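Local structure of Mono(ADP-ribosyl)transferase SpvB (Salmonella typhimurium, 2GWM) at residues Q6-Y11 against N62-G67; I105-M110 against P152-L157; A117-T122 against R178-A183; S172-L177 against K191-M196. The protein probably transfers ADP-ribose from NAD+ to an arginine side chain of host actin, through this C-terminal catalytic domain, and so blocks filament assembly. All coordinates share one frame; numbering follows the deposited sequence.

Contact 1. Residues Q6-Y11 against N62-G67; sequences QALRYY and NDIAEG
A7 O accepts the helical bond from Y11 N (2.9 Å), and the CG1 methylene of I64 packs against the same oxygen at 3.7 Å. Here helix 3-24 meets helix 50-69 with short-segment axes 7.6 Å apart, crossing at -103°. I64 is the hub, its two branches touching different neighbours. CG2, anti to the backbone N, reaches L8 CD1 and Y11 CB, both at 3.8 Å, while the CG1 arm brings CD1 against the foot of the Y11 ring. L8 has CG anti to its own N (chi1 177°), which carries L8 CD2 to 3.9 Å from G67 C; the absence of a side chain on G67 is consistent with the close approach, L8 and I64 standing 4.5 Å apart at their CA atoms. At the outer margin A7 CB meets D63 CB, and the D63 carboxylate turns to Y42 and Q4. Y11 OH bonds to N20, and F109 packs on both Y11 and I64. This is apolar, near-perpendicular helix packing in the helical part of a mono-ADP-ribosyltransferase domain, with the Y11 side chain about 6 Å from those of S111 and E148, two of the three predicted active-site residues.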
loop_
_atom_site.group_PDB
_atom_site.type_symbol
_atom_site.label_atom_id
_atom_site.label_comp_id
_atom_site.label_asym_id
_atom_site.label_seq_id
_atom_site.Cartn_x
_atom_site.Cartn_y
_atom_site.Cartn_z
ATOM N N GLN A 6 -12.037 12.861 -6.300
ATOM C CA GLN A 6 -13.174 11.970 -6.236
ATOM C C GLN A 6 -12.802 10.544 -6.666
ATOM O O GLN A 6 -13.314 9.570 -6.105
ATOM C CB GLN A 6 -14.303 12.509 -7.117
ATOM C CG GLN A 6 -14.911 13.796 -6.646
ATOM C CD GLN A 6 -16.073 14.210 -7.534
ATOM O OE1 GLN A 6 -17.080 13.501 -7.610
ATOM N NE2 GLN A 6 -15.943 15.346 -8.215
ATOM N N ALA A 7 -11.930 10.421 -7.650
ATOM C CA ALA A 7 -11.437 9.092 -8.034
ATOM C C ALA A 7 -10.647 8.434 -6.900
ATOM O O ALA A 7 -10.821 7.274 -6.665
ATOM C CB ALA A 7 -10.657 9.147 -9.287
ATOM N N LEU A 8 -9.822 9.211 -6.197
ATOM C CA LEU A 8 -9.111 8.702 -5.026
ATOM C C LEU A 8 -10.045 8.262 -3.931
ATOM O O LEU A 8 -9.826 7.219 -3.261
ATOM C CB LEU A 8 -8.152 9.787 -4.504
ATOM C CG LEU A 8 -7.351 9.428 -3.208
ATOM C CD1 LEU A 8 -6.506 8.197 -3.451
ATOM C CD2 LEU A 8 -6.500 10.623 -2.871
ATOM N N ARG A 9 -11.108 9.011 -3.689
ATOM C CA ARG A 9 -12.135 8.567 -2.730
ATOM C C ARG A 9 -12.691 7.208 -3.119
ATOM O O ARG A 9 -12.840 6.323 -2.280
ATOM C CB ARG A 9 -13.275 9.591 -2.634
ATOM C CG ARG A 9 -12.901 10.935 -1.996
ATOM C CD ARG A 9 -14.123 11.884 -1.908
ATOM N NE ARG A 9 -13.773 13.101 -1.204
ATOM C CZ ARG A 9 -13.672 13.223 0.126
ATOM N NH1 ARG A 9 -13.945 12.213 0.958
ATOM N NH2 ARG A 9 -13.296 14.397 0.642
ATOM N N TYR A 10 -12.979 7.019 -4.408
ATOM C CA TYR A 10 -13.505 5.743 -4.882
ATOM C C TYR A 10 -12.491 4.618 -4.719
ATOM O O TYR A 10 -12.837 3.523 -4.318
ATOM C CB TYR A 10 -13.904 5.889 -6.357
ATOM C CG TYR A 10 -14.474 4.633 -6.912
ATOM C CD1 TYR A 10 -15.813 4.362 -6.820
ATOM C CD2 TYR A 10 -13.659 3.704 -7.547
ATOM C CE1 TYR A 10 -16.321 3.196 -7.320
ATOM C CE2 TYR A 10 -14.147 2.520 -8.026
ATOM C CZ TYR A 10 -15.493 2.281 -7.961
ATOM O OH TYR A 10 -16.064 1.132 -8.490
ATOM N N TYR A 11 -11.235 4.871 -5.059
ATOM C CA TYR A 11 -10.127 3.960 -4.799
ATOM C C TYR A 11 -10.184 3.486 -3.342
ATOM O O TYR A 11 -10.116 2.302 -3.070
ATOM C CB TYR A 11 -8.785 4.682 -5.056
ATOM C CG TYR A 11 -7.658 3.819 -4.575
ATOM C CD1 TYR A 11 -7.100 2.854 -5.386
ATOM C CD2 TYR A 11 -7.179 3.947 -3.288
ATOM C CE1 TYR A 11 -6.084 2.012 -4.896
ATOM C CE2 TYR A 11 -6.178 3.085 -2.804
ATOM C CZ TYR A 11 -5.657 2.128 -3.593
ATOM O OH TYR A 11 -4.671 1.286 -3.073
ATOM N N ASN A 62 -4.351 7.069 -13.261
ATOM C CA ASN A 62 -3.699 8.352 -13.215
ATOM C C ASN A 62 -4.554 9.358 -12.490
ATOM O O ASN A 62 -4.011 10.278 -11.880
ATOM C CB ASN A 62 -3.399 8.820 -14.632
ATOM C CG ASN A 62 -2.300 8.001 -15.309
ATOM O OD1 ASN A 62 -1.450 7.440 -14.605
ATOM N ND2 ASN A 62 -2.241 8.007 -16.628
ATOM N N ASP A 63 -5.890 9.261 -12.602
ATOM C CA ASP A 63 -6.716 10.191 -11.860
ATOM C C ASP A 63 -6.484 9.973 -10.354
ATOM O O ASP A 63 -6.443 10.917 -9.623
ATOM C CB ASP A 63 -8.193 9.967 -12.177
ATOM C CG ASP A 63 -8.676 10.808 -13.366
ATOM O OD1 ASP A 63 -8.047 11.799 -13.707
ATOM O OD2 ASP A 63 -9.756 10.433 -13.912
ATOM N N ILE A 64 -6.542 8.723 -9.916
ATOM C CA ILE A 64 -6.340 8.421 -8.505
ATOM C C ILE A 64 -4.971 8.920 -8.039
ATOM O O ILE A 64 -4.900 9.577 -6.978
ATOM C CB ILE A 64 -6.404 6.881 -8.289
ATOM C CG1 ILE A 64 -7.813 6.323 -8.596
ATOM C CG2 ILE A 64 -5.990 6.592 -6.852
ATOM C CD1 ILE A 64 -7.803 4.863 -8.789
ATOM N N ALA A 65 -3.912 8.682 -8.822
ATOM C CA ALA A 65 -2.569 9.091 -8.445
ATOM C C ALA A 65 -2.475 10.604 -8.362
ATOM O O ALA A 65 -1.778 11.174 -7.518
ATOM C CB ALA A 65 -1.569 8.518 -9.360
ATOM N N GLU A 66 -3.097 11.309 -9.334
ATOM C CA GLU A 66 -3.043 12.767 -9.328
ATOM C C GLU A 66 -3.836 13.309 -8.139
ATOM O O GLU A 66 -3.374 14.274 -7.514
ATOM C CB GLU A 66 -3.577 13.319 -10.632
ATOM C CG GLU A 66 -3.741 14.822 -10.628
ATOM C CD GLU A 66 -2.489 15.595 -10.444
ATOM O OE1 GLU A 66 -1.413 15.022 -10.759
ATOM O OE2 GLU A 66 -2.604 16.769 -9.956
ATOM N N GLY A 67 -5.004 12.733 -7.831
ATOM C CA GLY A 67 -5.704 13.157 -6.651
ATOM C C GLY A 67 -4.809 13.020 -5.421
ATOM O O GLY A 67 -4.722 13.887 -4.593
#

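Contact 2. Residues I105-M110 against P152-L157; sequences IDKAFM and PPNTKL
D106 and T155 are joined by a straight backbone bond, D106 N to T155 O (2.9 Å, 166°); in return D106 O accepts from N154 N at 2.7 Å, a shorter but bent bond (130°). Because N154 and T155 both face D106, with N154 in a left-handed conformation, this is a G1 beta bulge where the antiparallel pairing of strand 103-106 with strand 155-164 gives way to loop. D106 also closes an Asx turn, its OD1 accepting from A108 N. Beyond this turn the chain runs on to M110 and S111, the predicted active-site serine at the head of the S-T-S motif of this enzyme class, while 152-157 follows the predicted catalytic E148. Two waters add further links: one donates to both K107 O and N154 OD1, and another accepts from T155 N at 3.0 Å beside A108 O and P152 O. The apolar contacts gather round F109 and M110, at the end of 105-110. P153 CD sits over the centre of the F109 ring, 3.6 Å from its centroid and 10° off the normal, a CH-pi contact, the two side chains running alongside each other. The M110 chain is extended as far as SD and then bent at its last torsion, which brings M110 CE to 3.9 Å from T155 CG2.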
loop_
_atom_site.group_PDB
_atom_site.type_symbol
_atom_site.label_atom_id
_atom_site.label_comp_id
_atom_site.label_asym_id
_atom_site.label_seq_id
_atom_site.Cartn_x
_atom_site.Cartn_y
_atom_site.Cartn_z
ATOM N N ILE A 105 10.511 -2.870 -5.917
ATOM C CA ILE A 105 9.558 -1.915 -6.481
ATOM C C ILE A 105 8.179 -2.484 -6.187
ATOM O O ILE A 105 7.881 -3.619 -6.559
ATOM C CB ILE A 105 9.712 -1.765 -7.986
ATOM C CG1 ILE A 105 11.112 -1.263 -8.303
ATOM C CG2 ILE A 105 8.674 -0.794 -8.511
ATOM C CD1 ILE A 105 11.426 -1.092 -9.678
ATOM N N ASP A 106 7.383 -1.703 -5.495
ATOM C CA ASP A 106 5.971 -2.014 -5.288
ATOM C C ASP A 106 5.164 -1.462 -6.456
ATOM O O ASP A 106 5.043 -0.255 -6.602
ATOM C CB ASP A 106 5.442 -1.442 -3.971
ATOM C CG ASP A 106 4.050 -1.993 -3.599
ATOM O OD1 ASP A 106 3.294 -2.339 -4.524
ATOM O OD2 ASP A 106 3.712 -2.102 -2.400
ATOM N N LYS A 107 4.612 -2.359 -7.258
ATOM C CA LYS A 107 3.877 -1.932 -8.454
ATOM C C LYS A 107 2.501 -1.331 -8.227
ATOM O O LYS A 107 1.960 -0.697 -9.110
ATOM C CB LYS A 107 3.752 -3.099 -9.408
ATOM C CG LYS A 107 5.137 -3.498 -9.973
ATOM C CD LYS A 107 4.976 -4.537 -11.044
ATOM C CE LYS A 107 6.324 -5.116 -11.446
ATOM N NZ LYS A 107 7.195 -4.191 -12.299
ATOM N N ALA A 108 1.945 -1.580 -7.082
ATOM C CA ALA A 108 0.619 -1.171 -6.713
ATOM C C ALA A 108 0.682 0.149 -5.922
ATOM O O ALA A 108 1.748 0.584 -5.463
ATOM C CB ALA A 108 -0.014 -2.269 -5.849
ATOM N N PHE A 109 -0.488 0.723 -5.637
ATOM C CA PHE A 109 -0.563 1.748 -4.606
ATOM C C PHE A 109 -0.135 1.063 -3.297
ATOM O O PHE A 109 -0.464 -0.099 -3.081
ATOM C CB PHE A 109 -1.952 2.304 -4.511
ATOM C CG PHE A 109 -2.344 3.225 -5.643
ATOM C CD1 PHE A 109 -2.185 4.574 -5.516
ATOM C CD2 PHE A 109 -2.833 2.738 -6.821
ATOM C CE1 PHE A 109 -2.570 5.427 -6.528
ATOM C CE2 PHE A 109 -3.193 3.583 -7.856
ATOM C CZ PHE A 109 -3.001 4.896 -7.720
ATOM N N MET A 110 0.589 1.774 -2.481
ATOM C CA MET A 110 1.142 1.202 -1.221
ATOM C C MET A 110 0.520 1.917 -0.026
ATOM O O MET A 110 0.687 3.103 0.140
ATOM C CB MET A 110 2.660 1.285 -1.180
ATOM C CG MET A 110 3.243 0.555 0.063
ATOM S SD MET A 110 5.041 0.752 0.100
ATOM C CE MET A 110 5.284 2.370 0.694
ATOM N N PRO A 152 1.676 6.302 -4.358
ATOM C CA PRO A 152 1.294 5.857 -5.696
ATOM C C PRO A 152 2.109 4.694 -6.152
ATOM O O PRO A 152 3.085 4.297 -5.495
ATOM C CB PRO A 152 1.591 7.086 -6.565
ATOM C CG PRO A 152 2.762 7.727 -5.892
ATOM C CD PRO A 152 2.463 7.521 -4.397
ATOM N N PRO A 153 1.727 4.097 -7.279
ATOM C CA PRO A 153 2.451 2.939 -7.819
ATOM C C PRO A 153 3.936 3.179 -8.036
ATOM O O PRO A 153 4.346 4.296 -8.347
ATOM C CB PRO A 153 1.745 2.683 -9.157
ATOM C CG PRO A 153 0.427 3.189 -8.958
ATOM C CD PRO A 153 0.570 4.427 -8.126
ATOM N N ASN A 154 4.724 2.090 -7.886
ATOM C CA ASN A 154 6.138 2.019 -8.174
ATOM C C ASN A 154 7.007 2.653 -7.098
ATOM O O ASN A 154 8.092 3.128 -7.400
ATOM C CB ASN A 154 6.508 2.556 -9.543
ATOM C CG ASN A 154 5.680 1.940 -10.611
ATOM O OD1 ASN A 154 5.513 0.722 -10.631
ATOM N ND2 ASN A 154 5.133 2.791 -11.506
ATOM N N THR A 155 6.560 2.594 -5.848
ATOM C CA THR A 155 7.471 2.956 -4.740
ATOM C C THR A 155 8.661 2.022 -4.714
ATOM O O THR A 155 8.508 0.818 -4.786
ATOM C CB THR A 155 6.757 2.889 -3.389
ATOM O OG1 THR A 155 5.531 3.645 -3.383
ATOM C CG2 THR A 155 7.625 3.428 -2.299
ATOM N N LYS A 156 9.852 2.600 -4.611
ATOM C CA LYS A 156 11.079 1.847 -4.473
ATOM C C LYS A 156 11.516 1.873 -3.000
ATOM O O LYS A 156 11.601 2.918 -2.388
ATOM C CB LYS A 156 12.173 2.468 -5.293
ATOM C CG LYS A 156 13.340 1.590 -5.564
ATOM C CD LYS A 156 14.334 2.300 -6.447
ATOM C CE LYS A 156 13.931 2.394 -7.905
ATOM N NZ LYS A 156 14.964 3.193 -8.738
ATOM N N LEU A 157 11.820 0.699 -2.511
ATOM C CA LEU A 157 12.312 0.569 -1.156
ATOM C C LEU A 157 13.501 -0.325 -1.024
ATOM O O LEU A 157 13.626 -1.354 -1.670
ATOM C CB LEU A 157 11.268 -0.016 -0.302
ATOM C CG LEU A 157 9.887 0.660 -0.367
ATOM C CD1 LEU A 157 9.100 -0.206 -1.204
ATOM C CD2 LEU A 157 9.257 0.813 0.973
HETATM O O HOH W 1 2.971 -0.031 -11.472
HETATM O O HOH W 2 7.121 -0.868 -12.176
HETATM O O HOH W 3 3.939 1.823 -4.656
#

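Contact 3. Residues A117-T122 against R178-A183; sequences AWINDT and RLSDDA
Two loops are tied here by a single backbone bridge, A117 with L179: one loop runs from strand 110-112 to strand 122-127, the other from helix 168-175 to strand 192-198. A117 uses both its polar backbone atoms, N donating to R178 O (3.0 Å) and O accepting from S180 N (2.7 Å). The next link passes through a side chain. S180 OG stands between its own N and carbonyl carbon (chi1 67°), which turns it to the I119 amide; that bond from I119 N is nearly straight, 3.1 Å long at 169°, and adds a side-chain-to-backbone link next to the single bridge. The same hydroxyl donates weakly to D182 OD1; it thus accepts across the contact and donates within its own loop. S180 CB meanwhile lies over one face of the W118 indole, 4.0 Å from the centroid of the five-membered ring, a CH-pi contact offset toward the rim. Farther along the indole, D182 OD1 comes within 3.2 Å of W118 CZ3, the carboxylate plane turned 33° from the ring plane; its other oxygen, OD2, bonds to T184. Next to the bridge, I119 CG1 reaches L179 CB at 4.1 Å, the two side chains crossing at about a right angle. Past I119 the first loop leaves its partner: D121 pairs by its backbone with K191 and R192, and T122 begins strand 122-127 beside strand 192-198, while L179 rests on L174 of helix 168-175 and on T187.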
loop_
_atom_site.group_PDB
_atom_site.type_symbol
_atom_site.label_atom_id
_atom_site.label_comp_id
_atom_site.label_asym_id
_atom_site.label_seq_id
_atom_site.Cartn_x
_atom_site.Cartn_y
_atom_site.Cartn_z
ATOM N N ALA A 117 1.120 -0.170 13.264
ATOM C CA ALA A 117 0.974 -1.324 12.349
ATOM C C ALA A 117 -0.035 -2.303 12.907
ATOM O O ALA A 117 -0.076 -2.560 14.113
ATOM C CB ALA A 117 2.260 -2.013 12.222
ATOM N N TRP A 118 -0.809 -2.880 12.008
ATOM C CA TRP A 118 -1.667 -3.998 12.341
ATOM C C TRP A 118 -0.830 -5.239 12.360
ATOM O O TRP A 118 -0.130 -5.598 11.422
ATOM C CB TRP A 118 -2.825 -4.114 11.347
ATOM C CG TRP A 118 -3.814 -2.982 11.649
ATOM C CD1 TRP A 118 -3.642 -1.640 11.383
ATOM C CD2 TRP A 118 -5.035 -3.099 12.346
ATOM N NE1 TRP A 118 -4.728 -0.934 11.838
ATOM C CE2 TRP A 118 -5.595 -1.806 12.434
ATOM C CE3 TRP A 118 -5.743 -4.173 12.873
ATOM C CZ2 TRP A 118 -6.813 -1.568 13.039
ATOM C CZ3 TRP A 118 -6.955 -3.937 13.482
ATOM C CH2 TRP A 118 -7.485 -2.639 13.554
ATOM N N ILE A 119 -0.899 -5.906 13.490
ATOM C CA ILE A 119 -0.067 -7.103 13.711
ATOM C C ILE A 119 -0.318 -8.163 12.649
ATOM O O ILE A 119 -1.473 -8.398 12.238
ATOM C CB ILE A 119 -0.342 -7.627 15.090
ATOM C CG1 ILE A 119 0.142 -6.646 16.178
ATOM C CG2 ILE A 119 0.282 -9.051 15.276
ATOM C CD1 ILE A 119 -0.331 -6.939 17.551
ATOM N N ASN A 120 0.764 -8.739 12.156
ATOM C CA ASN A 120 0.774 -9.805 11.213
ATOM C C ASN A 120 2.116 -10.520 11.324
ATOM O O ASN A 120 2.919 -10.172 12.193
ATOM C CB ASN A 120 0.594 -9.253 9.792
ATOM C CG ASN A 120 -0.196 -10.145 8.903
ATOM O OD1 ASN A 120 -0.042 -11.382 8.914
ATOM N ND2 ASN A 120 -1.093 -9.515 8.069
ATOM N N ASP A 121 2.368 -11.507 10.476
ATOM C CA ASP A 121 3.657 -12.206 10.587
ATOM C C ASP A 121 4.874 -11.308 10.371
ATOM O O ASP A 121 5.940 -11.547 10.930
ATOM C CB ASP A 121 3.720 -13.521 9.791
ATOM C CG ASP A 121 3.735 -13.383 8.249
ATOM O OD1 ASP A 121 4.488 -12.535 7.730
ATOM O OD2 ASP A 121 2.997 -14.189 7.566
ATOM N N THR A 122 4.694 -10.260 9.594
ATOM C CA THR A 122 5.741 -9.322 9.270
ATOM C C THR A 122 5.299 -7.902 9.589
ATOM O O THR A 122 4.212 -7.470 9.159
ATOM C CB THR A 122 6.084 -9.438 7.778
ATOM O OG1 THR A 122 6.482 -10.751 7.485
ATOM C CG2 THR A 122 7.154 -8.479 7.397
ATOM N N ARG A 178 4.455 1.291 17.446
ATOM C CA ARG A 178 3.064 1.306 17.973
ATOM C C ARG A 178 2.295 0.284 17.131
ATOM O O ARG A 178 2.368 0.259 15.924
ATOM C CB ARG A 178 2.341 2.677 17.871
ATOM C CG ARG A 178 0.879 2.657 18.499
ATOM C CD ARG A 178 0.201 4.052 18.607
ATOM N NE ARG A 178 -1.221 4.058 18.195
ATOM C CZ ARG A 178 -1.936 5.161 17.919
ATOM N NH1 ARG A 178 -1.390 6.376 18.023
ATOM N NH2 ARG A 178 -3.211 5.061 17.539
ATOM N N LEU A 179 1.712 -0.657 17.826
ATOM C CA LEU A 179 1.003 -1.747 17.178
ATOM C C LEU A 179 -0.482 -1.544 17.411
ATOM O O LEU A 179 -0.906 -0.974 18.414
ATOM C CB LEU A 179 1.445 -3.082 17.810
ATOM C CG LEU A 179 2.948 -3.320 17.592
ATOM C CD1 LEU A 179 3.348 -4.558 18.423
ATOM C CD2 LEU A 179 3.324 -3.504 16.131
ATOM N N SER A 180 -1.271 -2.102 16.494
ATOM C CA SER A 180 -2.708 -2.283 16.649
ATOM C C SER A 180 -3.029 -3.002 17.948
ATOM O O SER A 180 -2.298 -3.881 18.333
ATOM C CB SER A 180 -3.212 -3.192 15.501
ATOM O OG SER A 180 -2.707 -4.590 15.575
ATOM N N ASP A 181 -4.059 -2.577 18.654
ATOM C CA ASP A 181 -4.434 -3.240 19.907
ATOM C C ASP A 181 -5.908 -3.598 19.844
ATOM O O ASP A 181 -6.622 -3.575 20.858
ATOM C CB ASP A 181 -4.063 -2.409 21.152
ATOM C CG ASP A 181 -3.984 -3.261 22.445
ATOM O OD1 ASP A 181 -3.635 -4.500 22.407
ATOM O OD2 ASP A 181 -4.237 -2.685 23.548
ATOM N N ASP A 182 -6.330 -4.003 18.666
ATOM C CA ASP A 182 -7.697 -4.405 18.395
ATOM C C ASP A 182 -8.040 -5.766 19.052
ATOM O O ASP A 182 -7.240 -6.360 19.803
ATOM C CB ASP A 182 -7.884 -4.504 16.898
ATOM C CG ASP A 182 -6.972 -5.551 16.272
ATOM O OD1 ASP A 182 -5.765 -5.274 16.111
ATOM O OD2 ASP A 182 -7.463 -6.653 15.940
ATOM N N ALA A 183 -9.245 -6.247 18.759
ATOM C CA ALA A 183 -9.807 -7.415 19.429
ATOM C C ALA A 183 -8.998 -8.643 19.231
ATOM O O ALA A 183 -9.108 -9.585 19.991
ATOM C CB ALA A 183 -11.213 -7.692 18.911
#

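Contact 4. Residues S172-L177 against K191-M196; sequences SQLSKL and KRIINM
L174 and I193 make the nearest backbone approach, 7.6 Å between CA atoms, where the last turn of helix 168-175 lies over strand 192-198. That spacing is filled chiefly by one side chain. I193 points at the helix with CG1 anti to its carbonyl carbon and chi2 at 160°, a stretched chain that plants the CD1 methyl among three residues: Q173 CB at 3.9 Å, L174 CB at 4.1 Å, and L177 CD1 at 4.2 Å, the last pair meeting tip to tip. L174 N lies 3.7 Å from I193 CD1, so the methyl reaches the helix backbone itself. K176 N and L177 N bond to Q173 O and L174 O, three residues back, and K176 N also bonds weakly to S172 O. Beside this apolar patch the Q173 side chain passes close to that of N195, and the Q173 NE2 end is held by D169 on the previous turn. Q173 and N195 both touch V163 of strand 155-164, while L177 rests on I123 and N125 of strand 122-127, so the helix and the residues just after it reach both neighbours of strand 192-198; I194 and M196, turned the other way, pack on Y97 of helix 91-97.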
loop_
_atom_site.group_PDB
_atom_site.type_symbol
_atom_site.label_atom_id
_atom_site.label_comp_id
_atom_site.label_asym_id
_atom_site.label_seq_id
_atom_site.Cartn_x
_atom_site.Cartn_y
_atom_site.Cartn_z
ATOM N N SER A 172 12.979 -5.381 21.880
ATOM C CA SER A 172 13.188 -3.952 22.033
ATOM C C SER A 172 12.677 -3.234 20.806
ATOM O O SER A 172 11.944 -2.257 20.950
ATOM C CB SER A 172 14.659 -3.650 22.203
ATOM O OG SER A 172 14.895 -2.289 22.466
ATOM N N GLN A 173 13.038 -3.720 19.604
ATOM C CA GLN A 173 12.541 -3.008 18.409
ATOM C C GLN A 173 11.054 -3.017 18.356
ATOM O O GLN A 173 10.395 -2.029 18.015
ATOM C CB GLN A 173 13.180 -3.593 17.170
ATOM C CG GLN A 173 14.671 -3.289 17.040
ATOM C CD GLN A 173 15.201 -3.457 15.641
ATOM O OE1 GLN A 173 14.521 -3.155 14.657
ATOM N NE2 GLN A 173 16.409 -3.949 15.537
ATOM N N LEU A 174 10.470 -4.157 18.665
ATOM C CA LEU A 174 9.024 -4.259 18.631
ATOM C C LEU A 174 8.376 -3.320 19.622
ATOM O O LEU A 174 7.362 -2.688 19.348
ATOM C CB LEU A 174 8.595 -5.705 18.897
ATOM C CG LEU A 174 7.162 -6.042 18.631
ATOM C CD1 LEU A 174 6.795 -5.783 17.222
ATOM C CD2 LEU A 174 6.876 -7.438 19.013
ATOM N N SER A 175 8.979 -3.168 20.806
ATOM C CA SER A 175 8.430 -2.341 21.845
ATOM C C SER A 175 8.439 -0.855 21.472
ATOM O O SER A 175 7.716 -0.080 22.062
ATOM C CB SER A 175 9.252 -2.526 23.122
ATOM O OG SER A 175 10.469 -1.832 23.092
ATOM N N LYS A 176 9.273 -0.510 20.499
ATOM C CA LYS A 176 9.429 0.883 20.036
ATOM C C LYS A 176 8.600 1.154 18.800
ATOM O O LYS A 176 8.632 2.253 18.247
ATOM C CB LYS A 176 10.928 1.220 19.868
ATOM C CG LYS A 176 11.666 1.052 21.191
ATOM C CD LYS A 176 13.007 1.663 21.224
ATOM C CE LYS A 176 13.672 1.472 22.567
ATOM N NZ LYS A 176 14.718 2.530 22.723
ATOM N N LEU A 177 7.827 0.149 18.367
ATOM C CA LEU A 177 6.760 0.347 17.339
ATOM C C LEU A 177 5.403 0.538 18.042
ATOM O O LEU A 177 5.156 0.021 19.087
ATOM C CB LEU A 177 6.776 -0.823 16.338
ATOM C CG LEU A 177 8.101 -1.094 15.619
ATOM C CD1 LEU A 177 8.055 -2.301 14.743
ATOM C CD2 LEU A 177 8.594 0.079 14.820
ATOM N N LYS A 191 6.622 -12.782 13.273
ATOM C CA LYS A 191 7.806 -13.526 12.951
ATOM C C LYS A 191 9.025 -12.656 12.705
ATOM O O LYS A 191 10.162 -13.029 12.990
ATOM C CB LYS A 191 7.565 -14.377 11.717
ATOM C CG LYS A 191 8.693 -15.321 11.390
ATOM C CD LYS A 191 8.072 -16.641 10.900
ATOM C CE LYS A 191 9.041 -17.781 10.968
ATOM N NZ LYS A 191 10.020 -17.687 9.862
ATOM N N ARG A 192 8.806 -11.441 12.226
ATOM C CA ARG A 192 9.905 -10.582 11.872
ATOM C C ARG A 192 9.465 -9.142 11.760
ATOM O O ARG A 192 8.290 -8.824 11.505
ATOM C CB ARG A 192 10.512 -11.050 10.557
ATOM C CG ARG A 192 9.555 -10.754 9.406
ATOM C CD ARG A 192 10.064 -11.320 8.097
ATOM N NE ARG A 192 10.178 -12.780 8.026
ATOM C CZ ARG A 192 9.165 -13.625 7.857
ATOM N NH1 ARG A 192 7.923 -13.163 7.831
ATOM N NH2 ARG A 192 9.381 -14.953 7.766
ATOM N N ILE A 193 10.426 -8.275 11.980
ATOM C CA ILE A 193 10.398 -6.880 11.607
ATOM C C ILE A 193 11.349 -6.689 10.472
ATOM O O ILE A 193 12.472 -7.159 10.505
ATOM C CB ILE A 193 10.782 -5.930 12.823
ATOM C CG1 ILE A 193 9.866 -6.156 14.016
ATOM C CG2 ILE A 193 10.860 -4.446 12.374
ATOM C CD1 ILE A 193 10.492 -5.636 15.299
ATOM N N ILE A 194 10.897 -5.919 9.475
ATOM C CA ILE A 194 11.746 -5.558 8.373
ATOM C C ILE A 194 11.817 -4.058 8.395
ATOM O O ILE A 194 10.826 -3.368 8.258
ATOM C CB ILE A 194 11.254 -6.030 7.022
ATOM C CG1 ILE A 194 11.018 -7.523 7.031
ATOM C CG2 ILE A 194 12.289 -5.654 5.954
ATOM C CD1 ILE A 194 10.500 -8.074 5.721
ATOM N N ASN A 195 13.046 -3.552 8.550
ATOM C CA ASN A 195 13.370 -2.123 8.505
ATOM C C ASN A 195 13.719 -1.797 7.060
ATOM O O ASN A 195 14.662 -2.355 6.496
ATOM C CB ASN A 195 14.530 -1.802 9.450
ATOM C CG ASN A 195 14.215 -2.128 10.869
ATOM O OD1 ASN A 195 14.911 -2.978 11.524
ATOM N ND2 ASN A 195 13.239 -1.433 11.398
ATOM N N MET A 196 12.969 -0.874 6.497
ATOM C CA MET A 196 13.029 -0.512 5.080
ATOM C C MET A 196 13.165 0.975 4.938
ATOM O O MET A 196 12.846 1.730 5.855
ATOM C CB MET A 196 11.695 -0.840 4.358
ATOM C CG MET A 196 11.277 -2.189 4.463
ATOM S SD MET A 196 9.858 -2.420 3.443
ATOM C CE MET A 196 10.178 -4.019 2.889
#

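Contact 1 closes before the others open and belongs to the N-terminal helices; its centre is 16 Å from that of contact 2, and F109 joins the two. Contact 2 binds edge strand 103-106 to strand 155-164, next to strand 192-198 of contact 4, whose centre is 21 Å away; L157 and M196 touch between them. Contacts 2 and 3 alternate along the chain, as do 3 and 4. The last two are close neighbours, 11 Å apart between centres and linked by a probable hydrogen bond between T122 OG1 and R192 NH1. They lie across the chain's centre from contact 1, 28 and 32 Å from it between centres. Helical part and five-stranded sheet are thus connected through contact 2, near the predicted active-site residues.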